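Local coordinates for YcaO (Methanopyrus kandleri, PDB 6CIB), which binds a nucleotide and magnesium and, as a YcaO-family enzyme, probably uses ATP to activate peptide backbone amides for thioamidation, at residues L153-V158 and S312-T317; V332-L337 and P345-R350; Q160-V165 and E319-V324. One frame throughout, in Å; residues are numbered along the deposited sequence.

Contact 1: L153-V158 and S312-T317; sequences LREEAV and SLEKLT
Leu153, the N-cap residue of its helix, meets Leu313 methyl to methyl, Leu153 CD1 3.7 Å from Leu313 CD2. Next in line, the Arg154 guanidinium crosses Thr317 at an oblique angle and touches it loosely, Arg154 NH1 lying 4.2 Å from Thr317 CG2; its charge has a long, weak ion pair with Glu334 of the nearby sheet. Glu155 carries the centre of the contact. Its CB rests 3.7 Å from Leu313 CG and 3.5 Å from Thr317 OG1, so its aliphatic stem does the packing. The chain then bends at chi2 (86°) and brings the carboxylate to Glu314, where a water donating to OE2 of both residues bridges like charges 4.5 Å apart and probably eases their repulsion. Glu314 OE2 also meets the hydroxyl of Thr2. Glu156 offers Leu313 CD2 only its CG, while its carboxylate, at the ADP pocket, forms a salt bridge with Arg12 and accepts from the backbone N atoms of Arg152 and Ala13. At the end, Val158 CG1 packs 3.8 Å from Thr317 CG2. Threonine suits this position: its hydroxyl gives its proton to Leu313 O (2.7 Å) from the face of that carbonyl opposite Thr317 N, leaving the methyl for Val158. The two helix starts run at 32° to each other; Ile159 of helix 154-177 continues the packing on Leu313 and Thr317, and Ala157 and Val158 lie against Val347 of strand 346-351.

Contact 2: V332-L337 and P345-R350; sequences VIEVDL and PVVRVR
Leu337 follows strand 332-336 and closes its ladder with strand 346-350, its N giving a 2.8 Å bond to Val346 O from above the carbonyl plane. Its CB lies 3.7 Å from Val346 O and 4.0 Å from Val346 CG1. CG, anti to the carbonyl carbon (chi1 -73°), sets the chain beside the Arg348 stem, both pointing the same way, and the CD1 tip rests 3.8 Å from Arg348 CB; Leu148 and Val132 also touch this side chain, a fit for a branched apolar residue. Two hydrogen-bonded pairs, Ile333 with Arg350 and Val335 with Arg348, are each tied by two N-H...O bonds, the straightest running from Ile333 N to Arg350 O (169°). Between them Glu334 faces Val349, and its extended chain crosses to Val347, OE2 reaching CG1 at 3.5 Å. The arginines share the face of Ile333 and Val335. Arg348 NH2 sits 3.7 Å above the plane of the Arg350 guanidinium, toward its rim; Arg350 is salt-bridged to Glu131 and Glu356, which probably offsets its charge, and Arg348 NE gives its N-H to Asn146 O. This is an antiparallel beta hairpin within a five-stranded antiparallel sheet, beside the strand that supplies Leu148 to magnesium and Ala150 to ADP.

Contact 3: Q160-V165 and E319-V324; sequences QGLLEV and ELVERV. With ADP (adenosine-5'-diphosphate), chain G.
A single leucine does most of the work of joining these helices: Leu162 drives its CD2 against the backbone of the other helix, 3.8 Å from both Leu320 C and Val321 N. The segment axes stay 10.6 Å apart at closest, inclined at 29° to each other, a gap that a long, branched side chain can span. With CG anti to the backbone N (chi1 -167°), Leu162 extends across to the partner helix, where CD2 also meets Leu320 CB and Val321 CG2. Its CG and CD1 meet Val324 CG2 tip to tip, CG at 3.9 Å. Leu163 adds a looser touch, its CD2 reaching Leu320 CD2 at 4.1 Å with the chains at about a right angle. The polar residues of segment 160-165 serve the site instead. Gln160 points away from the partner helix, and its amide NE2 gives a nearly straight bond, 2.7 Å and 168°, to ADP O1B, while CG packs 3.4 Å from the ribose O2'. A weak bond from Arg247 to OE1 is consistent with the amide being held with its nitrogen toward the phosphate. A leucine here would probably leave O1B without this N-H donor and Arg247 without its weak acceptor. Glu164, a magnesium ligand in another structure of this protein but not in this one, accepts from Gly147 N at OE1. Around the interface, Leu162 and Val324 both lean on Val332 and Val351 of the sheet, Ile159 extends the packing on Leu320, and Val166 covers Val324, so helices 154-177 and 313-325 lie together on one side of the strands.

In the fold
Contacts 1 and 3, with centres about 10 Å apart, are successive levels of one interface between helices 154-177 and 313-325. Contact 2, its centre about 12 Å from either, is the hairpin beneath them, reached from helix 313-325 by the short link into strand 332-336. Val347 CG2 lies 3.7 Å from Ala157 O, tying contact 2 to contact 1, and Val349 CG1 lies 3.7 Å from Leu162 CD1, tying it to contact 3. Helix 154-177 thus packs on its partner helix and the sheet while presenting Glu156 and Gln160 to the nucleotide pocket; the Val346 side chain is about 7 Å from ADP and about 8 Å from magnesium.

Contact 1: L153-V158 and S312-T317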
loop_
_atom_site.group_PDB
_atom_site.type_symbol
_atom_site.label_atom_id
_atom_site.label_comp_id
_atom_site.label_asym_id
_atom_site.label_seq_id
_atom_site.Cartn_x
_atom_site.Cartn_y
_atom_site.Cartn_z
ATOM N N LEU A 153 -8.194 14.622 -1.759
ATOM C CA LEU A 153 -7.422 15.435 -2.688
ATOM C C LEU A 153 -6.422 14.562 -3.400
ATOM O O LEU A 153 -6.011 13.522 -2.873
ATOM C CB LEU A 153 -6.694 16.575 -1.960
ATOM C CG LEU A 153 -7.508 17.592 -1.134
ATOM C CD1 LEU A 153 -6.559 18.524 -0.409
ATOM C CD2 LEU A 153 -8.470 18.413 -1.986
ATOM N N ARG A 154 -6.014 14.995 -4.590
ATOM C CA ARG A 154 -5.047 14.246 -5.377
ATOM C C ARG A 154 -3.722 14.066 -4.623
ATOM O O ARG A 154 -3.122 12.992 -4.700
ATOM C CB ARG A 154 -4.909 14.833 -6.802
ATOM C CG ARG A 154 -3.804 15.841 -7.065
ATOM C CD ARG A 154 -2.662 15.189 -7.830
ATOM N NE ARG A 154 -1.715 16.164 -8.372
ATOM C CZ ARG A 154 -0.423 16.259 -8.055
ATOM N NH1 ARG A 154 0.150 15.433 -7.193
ATOM N NH2 ARG A 154 0.316 17.197 -8.622
ATOM N N GLU A 155 -3.317 15.081 -3.845
ATOM C CA GLU A 155 -2.091 15.016 -3.027
ATOM C C GLU A 155 -2.137 13.887 -1.997
ATOM O O GLU A 155 -1.145 13.180 -1.830
ATOM C CB GLU A 155 -1.788 16.342 -2.324
ATOM C CG GLU A 155 -1.259 17.439 -3.246
ATOM C CD GLU A 155 -2.362 18.240 -3.918
ATOM O OE1 GLU A 155 -3.561 17.878 -3.810
ATOM O OE2 GLU A 155 -2.029 19.255 -4.559
ATOM N N GLU A 156 -3.287 13.726 -1.333
ATOM C CA GLU A 156 -3.516 12.616 -0.388
ATOM C C GLU A 156 -3.253 11.270 -1.046
ATOM O O GLU A 156 -2.547 10.435 -0.491
ATOM C CB GLU A 156 -4.962 12.621 0.106
ATOM C CG GLU A 156 -5.290 13.602 1.213
ATOM C CD GLU A 156 -6.679 13.378 1.772
ATOM O OE1 GLU A 156 -7.089 14.150 2.657
ATOM O OE2 GLU A 156 -7.367 12.419 1.332
ATOM N N ALA A 157 -3.843 11.075 -2.226
ATOM C CA ALA A 157 -3.719 9.842 -3.007
ATOM C C ALA A 157 -2.289 9.629 -3.516
ATOM O O ALA A 157 -1.775 8.510 -3.464
ATOM C CB ALA A 157 -4.718 9.859 -4.162
ATOM N N VAL A 158 -1.645 10.696 -3.996
ATOM C CA VAL A 158 -0.237 10.616 -4.435
ATOM C C VAL A 158 0.693 10.188 -3.299
ATOM O O VAL A 158 1.483 9.250 -3.468
ATOM C CB VAL A 158 0.258 11.910 -5.129
ATOM C CG1 VAL A 158 1.751 11.833 -5.448
ATOM C CG2 VAL A 158 -0.511 12.132 -6.417
ATOM N N SER A 312 2.427 21.129 5.189
ATOM C CA SER A 312 1.338 21.145 4.229
ATOM C C SER A 312 1.388 19.918 3.325
ATOM O O SER A 312 2.449 19.312 3.130
ATOM C CB SER A 312 1.340 22.442 3.410
ATOM O OG SER A 312 2.291 22.393 2.363
ATOM N N LEU A 313 0.228 19.576 2.774
ATOM C CA LEU A 313 0.067 18.440 1.885
ATOM C C LEU A 313 0.892 18.578 0.601
ATOM O O LEU A 313 1.486 17.598 0.139
ATOM C CB LEU A 313 -1.418 18.277 1.566
ATOM C CG LEU A 313 -2.039 16.898 1.376
ATOM C CD1 LEU A 313 -1.811 15.959 2.556
ATOM C CD2 LEU A 313 -3.529 17.096 1.125
ATOM N N GLU A 314 0.930 19.795 0.047
ATOM C CA GLU A 314 1.674 20.105 -1.179
ATOM C C GLU A 314 3.180 19.914 -1.019
ATOM O O GLU A 314 3.827 19.329 -1.887
ATOM C CB GLU A 314 1.381 21.543 -1.661
ATOM C CG GLU A 314 -0.035 21.782 -2.173
ATOM C CD GLU A 314 -1.028 22.176 -1.088
ATOM O OE1 GLU A 314 -0.681 22.188 0.113
ATOM O OE2 GLU A 314 -2.186 22.483 -1.439
ATOM N N LYS A 315 3.713 20.426 0.089
ATOM C CA LYS A 315 5.131 20.331 0.456
ATOM C C LYS A 315 5.526 18.871 0.714
ATOM O O LYS A 315 6.581 18.410 0.254
ATOM C CB LYS A 315 5.388 21.196 1.708
ATOM C CG LYS A 315 6.767 21.087 2.351
ATOM C CD LYS A 315 7.653 22.264 1.987
ATOM C CE LYS A 315 8.488 22.708 3.180
ATOM N NZ LYS A 315 9.154 24.020 2.929
ATOM N N LEU A 316 4.674 18.156 1.450
ATOM C CA LEU A 316 4.919 16.747 1.764
ATOM C C LEU A 316 5.015 15.911 0.495
ATOM O O LEU A 316 5.953 15.121 0.348
ATOM C CB LEU A 316 3.863 16.187 2.735
ATOM C CG LEU A 316 3.977 14.720 3.163
ATOM C CD1 LEU A 316 5.308 14.426 3.840
ATOM C CD2 LEU A 316 2.829 14.371 4.086
ATOM N N THR A 317 4.067 16.128 -0.423
ATOM C CA THR A 317 4.043 15.487 -1.747
ATOM C C THR A 317 5.345 15.756 -2.516
ATOM O O THR A 317 5.987 14.826 -2.989
ATOM C CB THR A 317 2.831 15.963 -2.589
ATOM O OG1 THR A 317 1.620 15.753 -1.857
ATOM C CG2 THR A 317 2.748 15.216 -3.924
HETATM O O HOH W 1 -3.336 21.638 -3.704
#

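Contact 2: V332-L337 and P345-R350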
loop_
_atom_site.group_PDB
_atom_site.type_symbol
_atom_site.label_atom_id
_atom_site.label_comp_id
_atom_site.label_asym_id
_atom_site.label_seq_id
_atom_site.Cartn_x
_atom_site.Cartn_y
_atom_site.Cartn_z
ATOM N N VAL A 332 9.252 8.627 -11.448
ATOM C CA VAL A 332 8.052 8.684 -10.593
ATOM C C VAL A 332 6.904 9.188 -11.460
ATOM O O VAL A 332 6.881 10.368 -11.845
ATOM C CB VAL A 332 8.250 9.605 -9.359
ATOM C CG1 VAL A 332 6.975 9.687 -8.510
ATOM C CG2 VAL A 332 9.414 9.120 -8.509
ATOM N N ILE A 333 5.980 8.287 -11.791
ATOM C CA ILE A 333 4.855 8.606 -12.683
ATOM C C ILE A 333 3.517 8.550 -11.934
ATOM O O ILE A 333 3.271 7.621 -11.164
ATOM C CB ILE A 333 4.835 7.679 -13.922
ATOM C CG1 ILE A 333 6.166 7.783 -14.705
ATOM C CG2 ILE A 333 3.644 7.996 -14.824
ATOM C CD1 ILE A 333 6.401 6.687 -15.734
ATOM N N GLU A 334 2.677 9.560 -12.165
ATOM C CA GLU A 334 1.303 9.606 -11.672
ATOM C C GLU A 334 0.311 9.528 -12.847
ATOM O O GLU A 334 0.451 10.258 -13.840
ATOM C CB GLU A 334 1.073 10.892 -10.873
ATOM C CG GLU A 334 -0.383 11.172 -10.505
ATOM C CD GLU A 334 -0.648 12.610 -10.080
ATOM O OE1 GLU A 334 0.297 13.426 -10.011
ATOM O OE2 GLU A 334 -1.821 12.933 -9.809
ATOM N N VAL A 335 -0.673 8.638 -12.722
ATOM C CA VAL A 335 -1.777 8.548 -13.677
ATOM C C VAL A 335 -3.086 8.856 -12.954
ATOM O O VAL A 335 -3.428 8.207 -11.965
ATOM C CB VAL A 335 -1.848 7.152 -14.358
ATOM C CG1 VAL A 335 -3.031 7.062 -15.318
ATOM C CG2 VAL A 335 -0.548 6.827 -15.086
ATOM N N ASP A 336 -3.805 9.852 -13.455
ATOM C CA ASP A 336 -5.097 10.260 -12.906
ATOM C C ASP A 336 -6.169 9.207 -13.213
ATOM O O ASP A 336 -6.369 8.845 -14.375
ATOM C CB ASP A 336 -5.491 11.613 -13.509
ATOM C CG ASP A 336 -6.625 12.301 -12.757
ATOM O OD1 ASP A 336 -7.285 11.683 -11.895
ATOM O OD2 ASP A 336 -6.866 13.490 -13.039
ATOM N N LEU A 337 -6.846 8.720 -12.168
ATOM C CA LEU A 337 -7.924 7.733 -12.327
ATOM C C LEU A 337 -9.279 8.182 -11.769
ATOM O O LEU A 337 -10.204 7.373 -11.644
ATOM C CB LEU A 337 -7.511 6.368 -11.737
ATOM C CG LEU A 337 -6.473 5.552 -12.529
ATOM C CD1 LEU A 337 -6.043 4.312 -11.759
ATOM C CD2 LEU A 337 -6.995 5.165 -13.904
ATOM N N PRO A 345 -10.841 11.954 -6.070
ATOM C CA PRO A 345 -9.472 11.802 -6.569
ATOM C C PRO A 345 -8.930 10.389 -6.356
ATOM O O PRO A 345 -8.893 9.900 -5.223
ATOM C CB PRO A 345 -8.677 12.822 -5.741
ATOM C CG PRO A 345 -9.681 13.853 -5.346
ATOM C CD PRO A 345 -10.969 13.105 -5.153
ATOM N N VAL A 346 -8.564 9.731 -7.458
ATOM C CA VAL A 346 -7.874 8.432 -7.429
ATOM C C VAL A 346 -6.673 8.545 -8.355
ATOM O O VAL A 346 -6.768 9.155 -9.430
ATOM C CB VAL A 346 -8.784 7.235 -7.866
ATOM C CG1 VAL A 346 -8.025 5.902 -7.811
ATOM C CG2 VAL A 346 -10.030 7.144 -6.993
ATOM N N VAL A 347 -5.543 7.980 -7.930
ATOM C CA VAL A 347 -4.348 7.915 -8.774
ATOM C C VAL A 347 -3.726 6.526 -8.791
ATOM O O VAL A 347 -3.928 5.716 -7.872
ATOM C CB VAL A 347 -3.246 8.950 -8.399
ATOM C CG1 VAL A 347 -3.773 10.384 -8.428
ATOM C CG2 VAL A 347 -2.584 8.627 -7.061
ATOM N N ARG A 348 -2.970 6.274 -9.857
ATOM C CA ARG A 348 -2.016 5.196 -9.886
ATOM C C ARG A 348 -0.611 5.807 -9.951
ATOM O O ARG A 348 -0.290 6.563 -10.875
ATOM C CB ARG A 348 -2.274 4.279 -11.081
ATOM C CG ARG A 348 -1.490 2.982 -11.046
ATOM C CD ARG A 348 -2.158 1.958 -10.132
ATOM N NE ARG A 348 -1.267 0.831 -9.866
ATOM C CZ ARG A 348 -1.178 -0.263 -10.617
ATOM N NH1 ARG A 348 -1.940 -0.418 -11.701
ATOM N NH2 ARG A 348 -0.318 -1.217 -10.280
ATOM N N VAL A 349 0.196 5.489 -8.945
ATOM C CA VAL A 349 1.606 5.886 -8.885
ATOM C C VAL A 349 2.430 4.689 -9.314
ATOM O O VAL A 349 2.250 3.586 -8.785
ATOM C CB VAL A 349 2.016 6.342 -7.464
ATOM C CG1 VAL A 349 3.520 6.613 -7.376
ATOM C CG2 VAL A 349 1.225 7.581 -7.065
ATOM N N ARG A 350 3.293 4.903 -10.302
ATOM C CA ARG A 350 4.274 3.903 -10.714
ATOM C C ARG A 350 5.674 4.493 -10.556
ATOM O O ARG A 350 5.916 5.643 -10.933
ATOM C CB ARG A 350 4.062 3.452 -12.174
ATOM C CG ARG A 350 2.632 3.104 -12.595
ATOM C CD ARG A 350 2.022 1.942 -11.817
ATOM N NE ARG A 350 2.718 0.676 -12.056
ATOM C CZ ARG A 350 3.234 -0.099 -11.107
ATOM N NH1 ARG A 350 3.123 0.234 -9.823
ATOM N NH2 ARG A 350 3.848 -1.232 -11.446
#

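Contact 3: Q160-V165 and E319-V324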
loop_
_atom_site.group_PDB
_atom_site.type_symbol
_atom_site.label_atom_id
_atom_site.label_comp_id
_atom_site.label_asym_id
_atom_site.label_seq_id
_atom_site.Cartn_x
_atom_site.Cartn_y
_atom_site.Cartn_z
ATOM N N GLN A 160 -0.106 8.593 -0.469
ATOM C CA GLN A 160 -0.461 7.219 -0.107
ATOM C C GLN A 160 0.087 6.196 -1.115
ATOM O O GLN A 160 0.712 5.208 -0.714
ATOM C CB GLN A 160 -1.985 7.077 0.040
ATOM C CG GLN A 160 -2.463 5.747 0.628
ATOM C CD GLN A 160 -2.404 5.704 2.150
ATOM O OE1 GLN A 160 -1.999 6.673 2.803
ATOM N NE2 GLN A 160 -2.820 4.576 2.726
ATOM N N GLY A 161 -0.154 6.442 -2.405
ATOM C CA GLY A 161 0.331 5.570 -3.485
ATOM C C GLY A 161 1.841 5.423 -3.550
ATOM O O GLY A 161 2.349 4.323 -3.771
ATOM N N LEU A 162 2.549 6.538 -3.344
ATOM C CA LEU A 162 4.018 6.565 -3.385
ATOM C C LEU A 162 4.638 5.839 -2.193
ATOM O O LEU A 162 5.561 5.042 -2.368
ATOM C CB LEU A 162 4.520 8.002 -3.449
ATOM C CG LEU A 162 5.980 8.277 -3.804
ATOM C CD1 LEU A 162 6.332 7.712 -5.174
ATOM C CD2 LEU A 162 6.234 9.780 -3.760
ATOM N N LEU A 163 4.121 6.112 -0.995
ATOM C CA LEU A 163 4.519 5.387 0.208
ATOM C C LEU A 163 4.316 3.879 0.074
ATOM O O LEU A 163 5.188 3.108 0.472
ATOM C CB LEU A 163 3.826 5.954 1.463
ATOM C CG LEU A 163 4.319 7.351 1.926
ATOM C CD1 LEU A 163 3.505 7.861 3.105
ATOM C CD2 LEU A 163 5.810 7.376 2.256
ATOM N N GLU A 164 3.184 3.466 -0.508
ATOM C CA GLU A 164 2.931 2.050 -0.790
ATOM C C GLU A 164 4.002 1.428 -1.701
ATOM O O GLU A 164 4.475 0.316 -1.439
ATOM C CB GLU A 164 1.537 1.871 -1.388
ATOM C CG GLU A 164 1.138 0.432 -1.646
ATOM C CD GLU A 164 -0.324 0.329 -2.008
ATOM O OE1 GLU A 164 -0.635 0.295 -3.215
ATOM O OE2 GLU A 164 -1.160 0.332 -1.080
ATOM N N VAL A 165 4.374 2.146 -2.757
ATOM C CA VAL A 165 5.428 1.694 -3.685
ATOM C C VAL A 165 6.782 1.522 -2.960
ATOM O O VAL A 165 7.481 0.526 -3.177
ATOM C CB VAL A 165 5.549 2.606 -4.944
ATOM C CG1 VAL A 165 6.751 2.205 -5.802
ATOM C CG2 VAL A 165 4.285 2.537 -5.802
ATOM N N GLU A 319 8.312 16.856 -1.387
ATOM C CA GLU A 319 9.462 16.268 -0.691
ATOM C C GLU A 319 9.563 14.749 -0.845
ATOM O O GLU A 319 10.656 14.226 -1.076
ATOM C CB GLU A 319 9.485 16.687 0.778
ATOM C CG GLU A 319 9.861 18.158 0.967
ATOM C CD GLU A 319 10.097 18.546 2.414
ATOM O OE1 GLU A 319 10.409 17.664 3.244
ATOM O OE2 GLU A 319 9.982 19.749 2.721
ATOM N N LEU A 320 8.426 14.052 -0.751
ATOM C CA LEU A 320 8.393 12.606 -0.985
ATOM C C LEU A 320 8.793 12.242 -2.405
ATOM O O LEU A 320 9.600 11.339 -2.595
ATOM C CB LEU A 320 7.034 11.999 -0.610
ATOM C CG LEU A 320 6.746 11.910 0.893
ATOM C CD1 LEU A 320 5.307 11.480 1.136
ATOM C CD2 LEU A 320 7.717 10.983 1.610
ATOM N N VAL A 321 8.255 12.971 -3.388
ATOM C CA VAL A 321 8.581 12.750 -4.813
ATOM C C VAL A 321 10.090 12.944 -5.068
ATOM O O VAL A 321 10.734 12.119 -5.734
ATOM C CB VAL A 321 7.727 13.650 -5.742
ATOM C CG1 VAL A 321 8.272 13.667 -7.168
ATOM C CG2 VAL A 321 6.273 13.189 -5.753
ATOM N N GLU A 322 10.637 14.022 -4.511
ATOM C CA GLU A 322 12.062 14.340 -4.634
ATOM C C GLU A 322 12.947 13.192 -4.128
ATOM O O GLU A 322 13.863 12.760 -4.837
ATOM C CB GLU A 322 12.380 15.647 -3.902
ATOM C CG GLU A 322 11.918 16.900 -4.644
ATOM C CD GLU A 322 12.165 18.192 -3.872
ATOM O OE1 GLU A 322 12.357 18.139 -2.636
ATOM O OE2 GLU A 322 12.154 19.272 -4.502
ATOM N N ARG A 323 12.628 12.680 -2.934
ATOM C CA ARG A 323 13.391 11.594 -2.303
ATOM C C ARG A 323 13.341 10.289 -3.088
ATOM O O ARG A 323 14.355 9.608 -3.215
ATOM C CB ARG A 323 12.957 11.369 -0.848
ATOM C CG ARG A 323 13.146 12.571 0.077
ATOM C CD ARG A 323 14.595 12.809 0.483
ATOM N NE ARG A 323 14.722 13.977 1.357
ATOM C CZ ARG A 323 15.765 14.235 2.149
ATOM N NH1 ARG A 323 16.809 13.407 2.208
ATOM N NH2 ARG A 323 15.762 15.333 2.897
ATOM N N VAL A 324 12.169 9.960 -3.630
ATOM C CA VAL A 324 12.024 8.795 -4.507
ATOM C C VAL A 324 12.762 8.991 -5.840
ATOM O O VAL A 324 13.415 8.061 -6.324
ATOM C CB VAL A 324 10.546 8.385 -4.731
ATOM C CG1 VAL A 324 10.468 7.121 -5.578
ATOM C CG2 VAL A 324 9.852 8.132 -3.399
HETATM P PB ADP G . -3.914 1.278 2.510
HETATM O O1B ADP G . -3.830 2.404 1.501
HETATM O O2B ADP G . -2.576 0.828 3.061
HETATM O O3B ADP G . -4.829 0.139 2.126
HETATM P PA ADP G . -6.046 2.248 4.226
HETATM O O1A ADP G . -5.939 3.266 5.328
HETATM O O2A ADP G . -6.692 0.934 4.576
HETATM O O3A ADP G . -4.524 2.011 3.809
HETATM O "O5'" ADP G . -6.795 2.938 2.983
HETATM C "C5'" ADP G . -7.535 2.268 1.947
HETATM C "C4'" ADP G . -7.906 3.287 0.853
HETATM O "O4'" ADP G . -8.697 4.345 1.415
HETATM C "C3'" ADP G . -6.695 3.991 0.233
HETATM O "O3'" ADP G . -6.987 4.359 -1.129
HETATM C "C2'" ADP G . -6.550 5.249 1.069
HETATM O "O2'" ADP G . -5.840 6.281 0.390
HETATM C "C1'" ADP G . -8.007 5.606 1.348
HETATM N N9 ADP G . -8.203 6.322 2.628
HETATM C C8 ADP G . -7.943 5.824 3.851
HETATM N N7 ADP G . -8.228 6.731 4.812
HETATM C C5 ADP G . -8.703 7.826 4.209
HETATM C C6 ADP G . -9.197 9.148 4.659
HETATM N N6 ADP G . -9.238 9.452 5.978
HETATM N N1 ADP G . -9.595 10.025 3.704
HETATM C C2 ADP G . -9.558 9.727 2.382
HETATM N N3 ADP G . -9.124 8.537 1.908
HETATM C C4 ADP G . -8.691 7.561 2.762
#